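Local coordinates for protein glycosyltransferase Gtf1 (Streptococcus pneumoniae, PDB 4PQG) that belongs to the GT-B glycosyltransferases, with two Rossmann-like domains and an extended beta-sheet domain, and holds uridine-5'-diphosphate in this structure, at residues I332-L337 with A393-I398; E403-A408 with L416-A421; G425-G430 with N476-M481. All coordinates share one frame; numbering follows the deposited sequence.

Contact 1: residues I332-L337 with A393-I398; sequences ITASRL and AELSQI. With UDP (uridine-5'-diphosphate), chain C.
L395 lies between A334, at the end of strand 330-334, and the uracil of UDP; CG and both methyls reach the base, and CD1 alone also reaches A334. From CB, the first torsion carries CG anti to the carbonyl carbon (chi1 -54°), which lays the isobutyl group over the uracil ring, with L395 CG 3.6 Å from UDP N3. The two methyls then divide: CD2 hangs near UDP O4, while L395 CD1 rests above the ring and meets A334 CB at 3.7 Å. A334 suits its place because a lone methyl lets the leucine come close to the strand. Farther back, I332 CD1 touches I398 CG2 at 3.9 Å, the two side chains crossing at about a right angle, so branched aliphatic groups continue the apolar wall behind the base.

The backbone of A393 pairs with the polar edge of the uracil: A393 N donates to UDP O4 (2.9 Å) and UDP N3 donates to A393 O (2.7 Å). At the far end of the nucleotide the guanidinium grips the beta phosphate through one edge, R336 NE to UDP O2B at 2.9 Å and R336 NH2 to UDP O1B at 2.8 Å, both almost straight; NH2 also forms a salt bridge with E340. Base held by a loop and phosphate by an arginine beyond a strand end characterise the nucleotide pocket of a GT-B C-terminal domain.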
loop_
_atom_site.group_PDB
_atom_site.type_symbol
_atom_site.label_atom_id
_atom_site.label_comp_id
_atom_site.label_asym_id
_atom_site.label_seq_id
_atom_site.Cartn_x
_atom_site.Cartn_y
_atom_site.Cartn_z
ATOM N N ILE A 332 -16.782 8.728 11.020
ATOM C CA ILE A 332 -15.437 8.551 10.466
ATOM C C ILE A 332 -15.470 7.678 9.196
ATOM O O ILE A 332 -16.331 6.804 9.063
ATOM C CB ILE A 332 -14.441 8.021 11.555
ATOM C CG1 ILE A 332 -13.019 7.861 10.984
ATOM C CG2 ILE A 332 -14.952 6.735 12.187
ATOM C CD1 ILE A 332 -12.015 7.337 11.994
ATOM N N THR A 333 -14.585 7.980 8.243
ATOM C CA THR A 333 -14.232 7.054 7.165
ATOM C C THR A 333 -12.722 7.120 6.951
ATOM O O THR A 333 -12.085 8.123 7.296
ATOM C CB THR A 333 -15.012 7.288 5.851
ATOM O OG1 THR A 333 -14.916 6.115 5.036
ATOM C CG2 THR A 333 -14.477 8.462 5.061
ATOM N N ALA A 334 -12.150 6.039 6.435
ATOM C CA ALA A 334 -10.691 5.949 6.291
ATOM C C ALA A 334 -10.379 5.145 5.043
ATOM O O ALA A 334 -10.668 3.950 4.975
ATOM C CB ALA A 334 -10.047 5.326 7.528
ATOM N N SER A 335 -9.840 5.830 4.040
ATOM C CA SER A 335 -9.522 5.208 2.756
ATOM C C SER A 335 -8.666 6.114 1.892
ATOM O O SER A 335 -8.574 7.342 2.112
ATOM C CB SER A 335 -10.809 4.843 1.992
ATOM O OG SER A 335 -11.452 5.988 1.443
ATOM N N ARG A 336 -8.034 5.512 0.894
ATOM C CA ARG A 336 -7.578 6.279 -0.249
ATOM C C ARG A 336 -8.733 7.179 -0.713
ATOM O O ARG A 336 -9.898 6.753 -0.739
ATOM C CB ARG A 336 -7.162 5.360 -1.395
ATOM C CG ARG A 336 -5.968 4.453 -1.090
ATOM C CD ARG A 336 -5.738 3.448 -2.215
ATOM N NE ARG A 336 -6.786 2.425 -2.233
ATOM C CZ ARG A 336 -7.634 2.232 -3.239
ATOM N NH1 ARG A 336 -7.581 2.998 -4.330
ATOM N NH2 ARG A 336 -8.553 1.271 -3.152
ATOM N N LEU A 337 -8.407 8.420 -1.072
ATOM C CA LEU A 337 -9.407 9.329 -1.630
ATOM C C LEU A 337 -9.522 9.097 -3.132
ATOM O O LEU A 337 -9.013 9.862 -3.955
ATOM C CB LEU A 337 -9.086 10.785 -1.282
ATOM C CG LEU A 337 -8.646 11.067 0.156
ATOM C CD1 LEU A 337 -8.359 12.560 0.320
ATOM C CD2 LEU A 337 -9.645 10.578 1.221
ATOM N N ALA A 393 -3.214 9.022 8.164
ATOM C CA ALA A 393 -2.653 8.965 9.515
ATOM C C ALA A 393 -2.477 7.545 10.071
ATOM O O ALA A 393 -2.967 6.570 9.498
ATOM C CB ALA A 393 -3.477 9.834 10.467
ATOM N N GLU A 394 -1.730 7.440 11.166
ATOM C CA GLU A 394 -1.695 6.230 11.980
ATOM C C GLU A 394 -3.041 6.147 12.710
ATOM O O GLU A 394 -3.377 7.039 13.473
ATOM C CB GLU A 394 -0.537 6.308 12.999
ATOM C CG GLU A 394 -0.667 5.363 14.193
ATOM C CD GLU A 394 -0.769 3.915 13.756
ATOM O OE1 GLU A 394 -0.026 3.525 12.832
ATOM O OE2 GLU A 394 -1.604 3.174 14.308
ATOM N N LEU A 395 -3.797 5.081 12.466
ATOM C CA LEU A 395 -5.198 5.026 12.885
ATOM C C LEU A 395 -5.504 4.198 14.139
ATOM O O LEU A 395 -6.660 4.182 14.590
ATOM C CB LEU A 395 -6.085 4.537 11.734
ATOM C CG LEU A 395 -6.042 5.247 10.379
ATOM C CD1 LEU A 395 -6.923 4.501 9.395
ATOM C CD2 LEU A 395 -6.484 6.701 10.497
ATOM N N SER A 396 -4.496 3.528 14.705
ATOM C CA SER A 396 -4.742 2.551 15.777
ATOM C C SER A 396 -5.474 3.150 16.980
ATOM O O SER A 396 -6.331 2.485 17.563
ATOM C CB SER A 396 -3.446 1.870 16.227
ATOM O OG SER A 396 -2.516 2.849 16.666
ATOM N N GLN A 397 -5.143 4.394 17.331
ATOM C CA GLN A 397 -5.775 5.104 18.459
ATOM C C GLN A 397 -6.923 6.027 18.026
ATOM O O GLN A 397 -7.555 6.676 18.859
ATOM C CB GLN A 397 -4.737 5.919 19.249
ATOM C CG GLN A 397 -3.510 5.134 19.700
ATOM C CD GLN A 397 -3.852 3.820 20.387
ATOM O OE1 GLN A 397 -4.683 3.770 21.300
ATOM N NE2 GLN A 397 -3.211 2.739 19.943
ATOM N N ILE A 398 -7.193 6.070 16.725
ATOM C CA ILE A 398 -8.091 7.070 16.155
ATOM C C ILE A 398 -9.545 6.602 16.186
ATOM O O ILE A 398 -10.424 7.339 16.635
ATOM C CB ILE A 398 -7.654 7.448 14.710
ATOM C CG1 ILE A 398 -6.278 8.153 14.708
ATOM C CG2 ILE A 398 -8.732 8.248 13.986
ATOM C CD1 ILE A 398 -6.258 9.560 15.281
HETATM N N1 UDP C . -4.908 3.778 6.250
HETATM C C2 UDP C . -4.073 4.503 7.128
HETATM N N3 UDP C . -4.307 5.793 7.323
HETATM C C4 UDP C . -5.306 6.448 6.713
HETATM C C5 UDP C . -6.151 5.769 5.830
HETATM C C6 UDP C . -5.924 4.403 5.619
HETATM O O2 UDP C . -3.125 3.946 7.735
HETATM O O4 UDP C . -5.459 7.666 6.955
HETATM C "C1'" UDP C . -4.649 2.340 6.086
HETATM C "C2'" UDP C . -5.723 1.561 6.840
HETATM O "O2'" UDP C . -5.430 1.363 8.237
HETATM C "C3'" UDP C . -5.826 0.239 6.098
HETATM C "C4'" UDP C . -5.338 0.571 4.690
HETATM O "O4'" UDP C . -4.791 1.899 4.735
HETATM O "O3'" UDP C . -4.954 -0.738 6.681
HETATM C "C5'" UDP C . -6.464 0.560 3.657
HETATM O "O5'" UDP C . -6.851 -0.784 3.430
HETATM P PA UDP C . -8.313 -1.155 2.885
HETATM O O1A UDP C . -8.403 -2.650 2.729
HETATM O O2A UDP C . -9.301 -0.462 3.792
HETATM O O3A UDP C . -8.528 -0.338 1.510
HETATM P PB UDP C . -7.746 -0.403 0.105
HETATM O O1B UDP C . -8.851 -0.336 -0.925
HETATM O O2B UDP C . -6.819 0.802 0.121
HETATM O O3B UDP C . -7.044 -1.747 0.069
#

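Contact 2: residues E403-A408 with L416-A421; sequences EVYLTA and LTLMEA. With UDP (uridine-5'-diphosphate), chain C.
The hydroxyl of Y405 is a buried polar atom gripped by several groups: T417 OG1 lies 2.9 Å from Y405 OH, the backbone N-H of A334 donates to it, and T333 OG1 adds a weak bond. Tyrosine suits the place because it is long enough to span from strand 404-406 to the start of helix 416-423 and ends in a hydroxyl that meets polar atoms of both. Its ring gets there with CG anti to the backbone N (chi1 -174°). T417 meets the phenol roughly at a right angle, its backbone O standing over one ring face near the rim; A334 O is a second, weak partner for T417 OG1.

Around the ring the packing is apolar. A421 CB sits 3.8 Å from Y405 CD1, a small methyl that lets helix and strand approach, and L418 CD2 reaches Y405 CE2 at 3.9 Å while also touching the methyl of T407. The hydroxyl of T407 turns to S409 N instead. The helix runs antiparallel to the strand, at 171°.

The same helix presents its N-terminus to UDP. L416 N donates to UDP O1A at 2.8 Å. T417 N donates to UDP O2A at 3.2 Å, and the helix dipole would probably favour the phosphate charge. One turn on, each carboxylate oxygen of E420 accepts one ribose hydroxyl, UDP O2' on OE1 at 2.6 Å and UDP O3' on OE2 at 3.1 Å; the hydroxyls of Y399 (on OE1) and Y31 (on OE2) also hydrogen-bond the carboxylate, and probably hold its orientation. E420 follows E412 at the spacing of the EX7E motif known from many GT-B enzymes, set here in a beta-alpha-beta unit whose helix N-terminus cradles the diphosphate.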
loop_
_atom_site.group_PDB
_atom_site.type_symbol
_atom_site.label_atom_id
_atom_site.label_comp_id
_atom_site.label_asym_id
_atom_site.label_seq_id
_atom_site.Cartn_x
_atom_site.Cartn_y
_atom_site.Cartn_z
ATOM N N GLU A 403 -17.959 7.456 16.944
ATOM C CA GLU A 403 -19.112 6.629 17.207
ATOM C C GLU A 403 -19.445 5.637 16.105
ATOM O O GLU A 403 -19.689 4.461 16.398
ATOM C CB GLU A 403 -20.319 7.484 17.585
ATOM C CG GLU A 403 -20.172 8.089 18.978
ATOM C CD GLU A 403 -21.409 8.834 19.444
ATOM O OE1 GLU A 403 -22.186 9.319 18.591
ATOM O OE2 GLU A 403 -21.593 8.945 20.676
ATOM N N VAL A 404 -19.442 6.098 14.851
ATOM C CA VAL A 404 -19.899 5.281 13.732
ATOM C C VAL A 404 -18.961 5.449 12.525
ATOM O O VAL A 404 -18.474 6.548 12.264
ATOM C CB VAL A 404 -21.339 5.659 13.301
ATOM C CG1 VAL A 404 -21.787 4.843 12.076
ATOM C CG2 VAL A 404 -22.332 5.472 14.453
ATOM N N TYR A 405 -18.738 4.353 11.803
ATOM C CA TYR A 405 -17.924 4.352 10.589
ATOM C C TYR A 405 -18.839 4.292 9.365
ATOM O O TYR A 405 -19.773 3.492 9.341
ATOM C CB TYR A 405 -16.967 3.143 10.578
ATOM C CG TYR A 405 -15.997 3.157 9.407
ATOM C CD1 TYR A 405 -14.701 3.651 9.556
ATOM C CD2 TYR A 405 -16.380 2.679 8.146
ATOM C CE1 TYR A 405 -13.817 3.683 8.478
ATOM C CE2 TYR A 405 -15.507 2.717 7.062
ATOM C CZ TYR A 405 -14.231 3.219 7.236
ATOM O OH TYR A 405 -13.365 3.256 6.161
ATOM N N LEU A 406 -18.531 5.113 8.357
ATOM C CA LEU A 406 -19.234 5.140 7.057
ATOM C C LEU A 406 -18.360 4.719 5.852
ATOM O O LEU A 406 -17.220 5.117 5.742
ATOM C CB LEU A 406 -19.737 6.559 6.774
ATOM C CG LEU A 406 -20.611 7.284 7.797
ATOM C CD1 LEU A 406 -20.985 8.654 7.245
ATOM C CD2 LEU A 406 -21.854 6.456 8.101
ATOM N N THR A 407 -18.947 3.966 4.926
ATOM C CA THR A 407 -18.291 3.558 3.684
ATOM C C THR A 407 -19.357 3.585 2.608
ATOM O O THR A 407 -20.493 3.140 2.830
ATOM C CB THR A 407 -17.669 2.130 3.775
ATOM O OG1 THR A 407 -17.425 1.626 2.450
ATOM C CG2 THR A 407 -18.616 1.151 4.498
ATOM N N ALA A 408 -18.968 4.147 1.467
ATOM C CA ALA A 408 -19.739 4.136 0.233
ATOM C C ALA A 408 -18.957 3.415 -0.866
ATOM O O ALA A 408 -19.251 3.555 -2.051
ATOM C CB ALA A 408 -20.045 5.562 -0.172
ATOM N N LEU A 416 -9.570 -3.505 5.130
ATOM C CA LEU A 416 -8.874 -3.467 6.388
ATOM C C LEU A 416 -9.437 -2.426 7.365
ATOM O O LEU A 416 -9.481 -2.693 8.559
ATOM C CB LEU A 416 -7.372 -3.246 6.157
ATOM C CG LEU A 416 -6.620 -4.477 5.600
ATOM C CD1 LEU A 416 -5.214 -4.120 5.104
ATOM C CD2 LEU A 416 -6.579 -5.653 6.572
ATOM N N THR A 417 -9.853 -1.254 6.873
ATOM C CA THR A 417 -10.468 -0.243 7.764
ATOM C C THR A 417 -11.833 -0.684 8.335
ATOM O O THR A 417 -12.249 -0.185 9.384
ATOM C CB THR A 417 -10.647 1.136 7.109
ATOM O OG1 THR A 417 -11.549 1.021 5.994
ATOM C CG2 THR A 417 -9.281 1.714 6.674
ATOM N N LEU A 418 -12.516 -1.600 7.649
ATOM C CA LEU A 418 -13.767 -2.157 8.176
ATOM C C LEU A 418 -13.477 -3.068 9.382
ATOM O O LEU A 418 -14.139 -2.984 10.410
ATOM C CB LEU A 418 -14.528 -2.923 7.090
ATOM C CG LEU A 418 -14.796 -2.268 5.727
ATOM C CD1 LEU A 418 -15.525 -3.249 4.827
ATOM C CD2 LEU A 418 -15.575 -0.964 5.875
ATOM N N MET A 419 -12.465 -3.912 9.246
ATOM C CA MET A 419 -11.982 -4.762 10.346
ATOM C C MET A 419 -11.455 -3.918 11.504
ATOM O O MET A 419 -11.788 -4.141 12.673
ATOM C CB MET A 419 -10.874 -5.701 9.848
ATOM C CG MET A 419 -10.328 -6.636 10.928
ATOM S SD MET A 419 -8.744 -7.362 10.478
ATOM C CE MET A 419 -7.695 -5.917 10.673
ATOM N N GLU A 420 -10.628 -2.941 11.164
ATOM C CA GLU A 420 -10.082 -2.034 12.150
ATOM C C GLU A 420 -11.203 -1.291 12.866
ATOM O O GLU A 420 -11.215 -1.227 14.103
ATOM C CB GLU A 420 -9.074 -1.077 11.497
ATOM C CG GLU A 420 -7.766 -1.774 11.089
ATOM C CD GLU A 420 -6.927 -1.008 10.050
ATOM O OE1 GLU A 420 -7.156 0.211 9.863
ATOM O OE2 GLU A 420 -6.048 -1.652 9.415
ATOM N N ALA A 421 -12.157 -0.762 12.101
ATOM C CA ALA A 421 -13.317 -0.073 12.682
ATOM C C ALA A 421 -14.116 -0.943 13.681
ATOM O O ALA A 421 -14.392 -0.498 14.785
ATOM C CB ALA A 421 -14.214 0.491 11.579
HETATM N N1 UDP C . -4.908 3.778 6.250
HETATM C C2 UDP C . -4.073 4.503 7.128
HETATM N N3 UDP C . -4.307 5.793 7.323
HETATM C C4 UDP C . -5.306 6.448 6.713
HETATM C C5 UDP C . -6.151 5.769 5.830
HETATM C C6 UDP C . -5.924 4.403 5.619
HETATM O O2 UDP C . -3.125 3.946 7.735
HETATM O O4 UDP C . -5.459 7.666 6.955
HETATM C "C1'" UDP C . -4.649 2.340 6.086
HETATM C "C2'" UDP C . -5.723 1.561 6.840
HETATM O "O2'" UDP C . -5.430 1.363 8.237
HETATM C "C3'" UDP C . -5.826 0.239 6.098
HETATM C "C4'" UDP C . -5.338 0.571 4.690
HETATM O "O4'" UDP C . -4.791 1.899 4.735
HETATM O "O3'" UDP C . -4.954 -0.738 6.681
HETATM C "C5'" UDP C . -6.464 0.560 3.657
HETATM O "O5'" UDP C . -6.851 -0.784 3.430
HETATM P PA UDP C . -8.313 -1.155 2.885
HETATM O O1A UDP C . -8.403 -2.650 2.729
HETATM O O2A UDP C . -9.301 -0.462 3.792
HETATM O O3A UDP C . -8.528 -0.338 1.510
HETATM P PB UDP C . -7.746 -0.403 0.105
HETATM O O1B UDP C . -8.851 -0.336 -0.925
HETATM O O2B UDP C . -6.819 0.802 0.121
HETATM O O3B UDP C . -7.044 -1.747 0.069
#

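Contact 3: residues G425-G430 with N476-M481; sequences GLPLIG and NRLEAM
P427 wedges its ring against the first turn of helix 478-489, burying far more surface here than any other residue of the contact, and M481 and L478 receive it. The ring tip does most of the work: P427 CG lies 3.7 Å from M481 CB and 3.9 Å from L478 CD1, so it sits between two residues three positions apart on one side of the helix. P427 CB adds a second touch on M481 CB at 3.9 Å. Proline fits because its rigid ring offers compact hydrocarbon and its nitrogen has no proton to satisfy here, at the entrance to the strand; its carbonyl O accepts from Y405 N in the neighbouring strand.

M481 offers mainly its CB to the proline. With CG anti to the carbonyl carbon (chi1 -79°) and the chain extended beyond, the thioether leads away from P427, and the side chain packs on L472 and Y448; a long, flexible residue can thus serve two surfaces at once. L478 works the other way round. Its CB does not aim at the proline, but CG stands anti to the backbone N (chi1 178°) and brings CD1 up to the ring; the side chain also packs on V404 and L472. Both meet the proline at about a right angle.

Turns lead into each side. G425, whose positive phi of 70° favours glycine, is the C' residue of a Schellman motif ending helix 416-423, with L426 N bonded back to A421 O; N476 closes helix 458-474 in the same manner. The wedge therefore joins the lead-in to strand 428-431 to the start of helix 478-489, one of the helices that follow the last strand and flank the parallel sheet of a Rossmann-like domain.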
loop_
_atom_site.group_PDB
_atom_site.type_symbol
_atom_site.label_atom_id
_atom_site.label_comp_id
_atom_site.label_asym_id
_atom_site.label_seq_id
_atom_site.Cartn_x
_atom_site.Cartn_y
_atom_site.Cartn_z
ATOM N N GLY A 425 -14.928 -1.125 17.993
ATOM C CA GLY A 425 -16.334 -1.010 18.378
ATOM C C GLY A 425 -17.135 0.019 17.596
ATOM O O GLY A 425 -18.027 0.680 18.148
ATOM N N LEU A 426 -16.829 0.164 16.313
ATOM C CA LEU A 426 -17.628 1.079 15.493
ATOM C C LEU A 426 -18.674 0.309 14.738
ATOM O O LEU A 426 -18.355 -0.691 14.085
ATOM C CB LEU A 426 -16.754 1.891 14.520
ATOM C CG LEU A 426 -15.719 2.848 15.124
ATOM C CD1 LEU A 426 -14.922 3.557 14.039
ATOM C CD2 LEU A 426 -16.380 3.865 16.030
ATOM N N PRO A 427 -19.939 0.758 14.833
ATOM C CA PRO A 427 -20.944 0.275 13.896
ATOM C C PRO A 427 -20.552 0.725 12.495
ATOM O O PRO A 427 -19.879 1.750 12.354
ATOM C CB PRO A 427 -22.220 1.010 14.337
ATOM C CG PRO A 427 -21.968 1.347 15.772
ATOM C CD PRO A 427 -20.512 1.717 15.797
ATOM N N LEU A 428 -20.961 -0.038 11.486
ATOM C CA LEU A 428 -20.662 0.295 10.091
ATOM C C LEU A 428 -21.944 0.558 9.306
ATOM O O LEU A 428 -22.913 -0.177 9.439
ATOM C CB LEU A 428 -19.877 -0.839 9.415
ATOM C CG LEU A 428 -18.680 -1.477 10.126
ATOM C CD1 LEU A 428 -18.064 -2.547 9.240
ATOM C CD2 LEU A 428 -17.637 -0.440 10.484
ATOM N N ILE A 429 -21.948 1.599 8.478
ATOM C CA ILE A 429 -23.020 1.770 7.478
ATOM C C ILE A 429 -22.410 1.725 6.075
ATOM O O ILE A 429 -21.582 2.565 5.747
ATOM C CB ILE A 429 -23.796 3.097 7.678
ATOM C CG1 ILE A 429 -24.409 3.170 9.089
ATOM C CG2 ILE A 429 -24.858 3.252 6.599
ATOM C CD1 ILE A 429 -24.973 4.540 9.456
ATOM N N GLY A 430 -22.812 0.748 5.264
ATOM C CA GLY A 430 -22.265 0.606 3.919
ATOM C C GLY A 430 -23.182 -0.071 2.927
ATOM O O GLY A 430 -24.273 -0.537 3.279
ATOM N N ASN A 476 -31.891 4.999 18.849
ATOM C CA ASN A 476 -30.988 4.692 19.960
ATOM C C ASN A 476 -30.234 3.377 19.807
ATOM O O ASN A 476 -30.149 2.598 20.755
ATOM C CB ASN A 476 -31.762 4.672 21.283
ATOM C CG ASN A 476 -31.440 5.855 22.155
ATOM O OD1 ASN A 476 -31.991 6.947 21.970
ATOM N ND2 ASN A 476 -30.538 5.650 23.120
ATOM N N ARG A 477 -29.697 3.125 18.617
ATOM C CA ARG A 477 -29.116 1.817 18.320
ATOM C C ARG A 477 -27.618 1.704 18.648
ATOM O O ARG A 477 -27.057 0.610 18.598
ATOM C CB ARG A 477 -29.395 1.405 16.863
ATOM C CG ARG A 477 -30.867 1.466 16.441
ATOM C CD ARG A 477 -31.664 0.238 16.861
ATOM N NE ARG A 477 -31.134 -0.978 16.255
ATOM C CZ ARG A 477 -30.561 -1.968 16.935
ATOM N NH1 ARG A 477 -30.476 -1.917 18.258
ATOM N NH2 ARG A 477 -30.092 -3.028 16.295
ATOM N N LEU A 478 -26.996 2.820 19.019
ATOM C CA LEU A 478 -25.529 2.901 19.107
ATOM C C LEU A 478 -24.872 1.915 20.095
ATOM O O LEU A 478 -23.921 1.220 19.726
ATOM C CB LEU A 478 -25.066 4.343 19.369
ATOM C CG LEU A 478 -23.551 4.555 19.527
ATOM C CD1 LEU A 478 -22.786 4.267 18.232
ATOM C CD2 LEU A 478 -23.252 5.959 20.034
ATOM N N GLU A 479 -25.378 1.843 21.328
ATOM C CA GLU A 479 -24.844 0.895 22.314
ATOM C C GLU A 479 -24.897 -0.551 21.835
ATOM O O GLU A 479 -23.877 -1.255 21.853
ATOM C CB GLU A 479 -25.568 1.014 23.654
ATOM C CG GLU A 479 -25.108 2.174 24.521
ATOM C CD GLU A 479 -25.471 1.986 25.993
ATOM O OE1 GLU A 479 -26.203 1.022 26.325
ATOM O OE2 GLU A 479 -25.018 2.805 26.826
ATOM N N ALA A 480 -26.074 -0.993 21.408
ATOM C CA ALA A 480 -26.254 -2.369 20.945
ATOM C C ALA A 480 -25.376 -2.691 19.711
ATOM O O ALA A 480 -24.804 -3.781 19.605
ATOM C CB ALA A 480 -27.721 -2.634 20.632
ATOM N N MET A 481 -25.302 -1.749 18.779
ATOM C CA MET A 481 -24.519 -1.935 17.543
ATOM C C MET A 481 -23.008 -2.003 17.787
ATOM O O MET A 481 -22.327 -2.890 17.262
ATOM C CB MET A 481 -24.849 -0.835 16.540
ATOM C CG MET A 481 -26.155 -1.076 15.811
ATOM S SD MET A 481 -26.526 0.276 14.697
ATOM C CE MET A 481 -27.952 -0.402 13.850
#

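The three contacts follow one another along the chain and are strung across one parallel six-stranded sheet. Strands 330-334, 404-406 and 428-431 are successive neighbours in it, so contact 2 stands between the others: its centre is about 9 Å from that of contact 1 and about 11 Å from that of contact 3, while the centres of contacts 1 and 3 are about 18 Å apart. T333 OG1 probably bonds L406 O between the first pair. Contacts 1 and 2 meet UDP at the C-terminal edge of the sheet, where Rossmann-like domains commonly bind nucleotides; contact 3 lies at the N-terminal lead-in of strand 428-431, away from UDP, where a later helix packs beside the sheet.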